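Local coordinates for adenosine monophosphate-protein transferase FICD homolog (Caenorhabditis elegans, PDB 5JJ6) that belongs to the Fic/DOC family of proteins and carries a largely helical Fido domain, at residues F301-T310 and Y332-I341. Numbering follows the deposited sequence.
Sequences FPPVILPVET and YVAKHSEASI
The hydroxyl of Y332 donates the one hydrogen bond between the two segments, from OH to OG1 of T310 at 2.6 Å, meeting it at the edge of the phenol ring and near its plane. T310 OG1 in turn donates to the carbonyl oxygen of P307, so the threonine hydroxyl relays between tyrosine and backbone. With chi1 at 71°, OG1 sits between the backbone N and the carbonyl carbon of T310, turned back over the short 3-10 turn that P307 O closes by also accepting from T310 N. Beside this relay, P307 CD stands almost exactly on the normal of the H336 ring, 3.7 Å from its centroid, a CH-pi contact. Within the helix, H336 CD2 lies over one face of the Y332 ring, toward its rim, and K335 CG sits toward the rim of the imidazole face opposite the proline.

Farther along, L306 CD2 comes to 3.9 Å from Y332 CE2, and V304 CG2 packs on S337 CB. S340 faces the loop and, with its OG donating to H336 O, meets P303 O and I305 N at van der Waals range only. At the other end, I341 CG1 meets P302 CG at 3.6 Å, while its CD1 reaches F301 CD2 at 3.8 Å.

This buried contact joins the loop between helices 284-297 and 311-321 to helix 327-346 of the helical Fido domain, the loop running obliquely along the helix in the opposite chain direction. E338 and I341 also touch helix 89-120. N293 of helix 284-297 bonds V304 N, and helix 127-148 packs against I305, with its H143 bonding V308 N.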
# COMPACT_ATOMS: atom_id res chain seq x y z
N PHE B 301 -5.19 -18.97 23.91
CA PHE B 301 -6.56 -18.59 23.55
C PHE B 301 -6.77 -18.66 22.05
O PHE B 301 -5.84 -18.44 21.27
CB PHE B 301 -6.90 -17.18 24.04
CG PHE B 301 -7.14 -17.11 25.52
CD1 PHE B 301 -6.09 -16.94 26.40
CD2 PHE B 301 -8.43 -17.20 26.02
CE1 PHE B 301 -6.32 -16.87 27.76
CE2 PHE B 301 -8.66 -17.14 27.38
CZ PHE B 301 -7.61 -16.97 28.25
N PRO B 302 -8.01 -18.95 21.63
CA PRO B 302 -8.35 -18.79 20.22
C PRO B 302 -8.33 -17.31 19.89
O PRO B 302 -8.30 -16.51 20.81
CB PRO B 302 -9.77 -19.36 20.13
CG PRO B 302 -10.32 -19.17 21.50
CD PRO B 302 -9.17 -19.38 22.43
N PRO B 303 -8.39 -16.93 18.60
CA PRO B 303 -8.43 -15.50 18.29
C PRO B 303 -9.55 -14.76 19.03
O PRO B 303 -10.66 -15.29 19.19
CB PRO B 303 -8.64 -15.49 16.78
CG PRO B 303 -7.95 -16.71 16.33
CD PRO B 303 -8.23 -17.75 17.39
N VAL B 304 -9.24 -13.58 19.53
CA VAL B 304 -10.24 -12.82 20.28
C VAL B 304 -10.91 -11.78 19.40
O VAL B 304 -10.29 -10.80 18.96
CB VAL B 304 -9.63 -12.11 21.49
CG1 VAL B 304 -10.68 -11.22 22.14
CG2 VAL B 304 -9.11 -13.13 22.48
N ILE B 305 -12.20 -11.98 19.19
CA ILE B 305 -12.93 -11.09 18.32
C ILE B 305 -13.75 -10.12 19.16
O ILE B 305 -14.66 -10.51 19.87
CB ILE B 305 -13.82 -11.89 17.36
CG1 ILE B 305 -12.94 -12.68 16.39
CG2 ILE B 305 -14.75 -10.96 16.57
CD1 ILE B 305 -13.73 -13.52 15.42
N LEU B 306 -13.37 -8.85 19.08
CA LEU B 306 -14.15 -7.77 19.68
C LEU B 306 -15.17 -7.30 18.65
O LEU B 306 -14.82 -6.58 17.71
CB LEU B 306 -13.25 -6.61 20.12
CG LEU B 306 -11.94 -7.00 20.79
CD1 LEU B 306 -11.04 -5.78 21.03
CD2 LEU B 306 -12.24 -7.72 22.08
N PRO B 307 -16.42 -7.73 18.81
CA PRO B 307 -17.41 -7.52 17.74
C PRO B 307 -17.82 -6.06 17.59
O PRO B 307 -17.83 -5.31 18.56
CB PRO B 307 -18.59 -8.40 18.17
CG PRO B 307 -18.45 -8.54 19.62
CD PRO B 307 -16.99 -8.49 19.94
N VAL B 308 -18.13 -5.68 16.35
CA VAL B 308 -18.42 -4.29 15.99
C VAL B 308 -19.76 -3.88 16.58
O VAL B 308 -19.98 -2.71 16.86
CB VAL B 308 -18.40 -4.09 14.46
CG1 VAL B 308 -19.48 -4.94 13.78
CG2 VAL B 308 -18.54 -2.61 14.11
N GLU B 309 -20.63 -4.86 16.80
CA GLU B 309 -21.90 -4.65 17.48
C GLU B 309 -21.69 -4.09 18.89
O GLU B 309 -22.60 -3.52 19.49
CB GLU B 309 -22.70 -5.95 17.59
CG GLU B 309 -23.29 -6.46 16.30
CD GLU B 309 -22.38 -7.42 15.53
OE1 GLU B 309 -21.33 -7.85 16.09
OE2 GLU B 309 -22.72 -7.75 14.37
N THR B 310 -20.51 -4.32 19.46
CA THR B 310 -20.23 -3.85 20.80
C THR B 310 -19.29 -2.63 20.80
O THR B 310 -18.73 -2.26 21.85
CB THR B 310 -19.65 -4.98 21.67
OG1 THR B 310 -18.31 -5.28 21.26
CG2 THR B 310 -20.51 -6.22 21.54
N TYR B 332 -14.26 -6.43 29.67
CA TYR B 332 -14.74 -6.48 28.28
C TYR B 332 -14.01 -7.55 27.47
O TYR B 332 -14.66 -8.46 26.90
CB TYR B 332 -14.58 -5.10 27.63
CG TYR B 332 -14.95 -5.03 26.17
CD1 TYR B 332 -16.27 -4.99 25.76
CD2 TYR B 332 -13.97 -4.96 25.20
CE1 TYR B 332 -16.61 -4.92 24.43
CE2 TYR B 332 -14.28 -4.89 23.86
CZ TYR B 332 -15.61 -4.87 23.48
OH TYR B 332 -15.92 -4.80 22.13
N VAL B 333 -12.69 -7.46 27.42
CA VAL B 333 -11.95 -8.45 26.63
C VAL B 333 -12.13 -9.85 27.24
O VAL B 333 -12.17 -10.84 26.49
CB VAL B 333 -10.44 -8.10 26.46
CG1 VAL B 333 -10.16 -6.65 26.81
CG2 VAL B 333 -9.55 -9.03 27.21
N ALA B 334 -12.28 -9.95 28.56
CA ALA B 334 -12.57 -11.24 29.18
C ALA B 334 -13.91 -11.79 28.68
O ALA B 334 -14.00 -12.95 28.27
CB ALA B 334 -12.60 -11.12 30.68
N LYS B 335 -14.93 -10.96 28.71
CA LYS B 335 -16.25 -11.36 28.23
C LYS B 335 -16.18 -11.91 26.82
O LYS B 335 -16.80 -12.95 26.51
CB LYS B 335 -17.23 -10.18 28.26
CG LYS B 335 -18.54 -10.46 27.56
CD LYS B 335 -19.51 -9.30 27.64
CE LYS B 335 -20.83 -9.70 27.04
NZ LYS B 335 -21.95 -8.82 27.45
N HIS B 336 -15.42 -11.24 25.96
CA HIS B 336 -15.46 -11.62 24.55
C HIS B 336 -14.51 -12.74 24.16
O HIS B 336 -14.79 -13.47 23.20
CB HIS B 336 -15.21 -10.40 23.67
CG HIS B 336 -16.37 -9.48 23.62
ND1 HIS B 336 -17.66 -9.92 23.42
CD2 HIS B 336 -16.46 -8.14 23.77
CE1 HIS B 336 -18.49 -8.90 23.43
NE2 HIS B 336 -17.79 -7.80 23.64
N SER B 337 -13.41 -12.93 24.88
CA SER B 337 -12.64 -14.13 24.64
C SER B 337 -13.45 -15.32 25.17
O SER B 337 -13.38 -16.43 24.62
CB SER B 337 -11.26 -14.06 25.28
OG SER B 337 -11.33 -13.60 26.60
N GLU B 338 -14.23 -15.10 26.23
CA GLU B 338 -15.11 -16.17 26.69
C GLU B 338 -16.14 -16.48 25.58
O GLU B 338 -16.42 -17.64 25.31
CB GLU B 338 -15.80 -15.81 28.02
CG GLU B 338 -16.98 -16.73 28.39
CD GLU B 338 -17.19 -16.91 29.90
OE1 GLU B 338 -18.20 -17.54 30.28
OE2 GLU B 338 -16.36 -16.43 30.70
N ALA B 339 -16.70 -15.46 24.94
CA ALA B 339 -17.66 -15.71 23.85
C ALA B 339 -17.01 -16.38 22.63
O ALA B 339 -17.68 -17.11 21.89
CB ALA B 339 -18.34 -14.41 23.43
N SER B 340 -15.73 -16.10 22.39
CA SER B 340 -14.96 -16.75 21.33
C SER B 340 -14.80 -18.25 21.60
O SER B 340 -15.19 -19.11 20.78
CB SER B 340 -13.59 -16.09 21.19
OG SER B 340 -13.72 -14.70 20.98
N ILE B 341 -14.20 -18.55 22.75
CA ILE B 341 -14.04 -19.94 23.16
C ILE B 341 -15.39 -20.63 23.09
O ILE B 341 -15.50 -21.74 22.61
CB ILE B 341 -13.47 -20.05 24.57
CG1 ILE B 341 -12.07 -19.45 24.61
CG2 ILE B 341 -13.40 -21.49 25.00
CD1 ILE B 341 -11.45 -19.43 25.98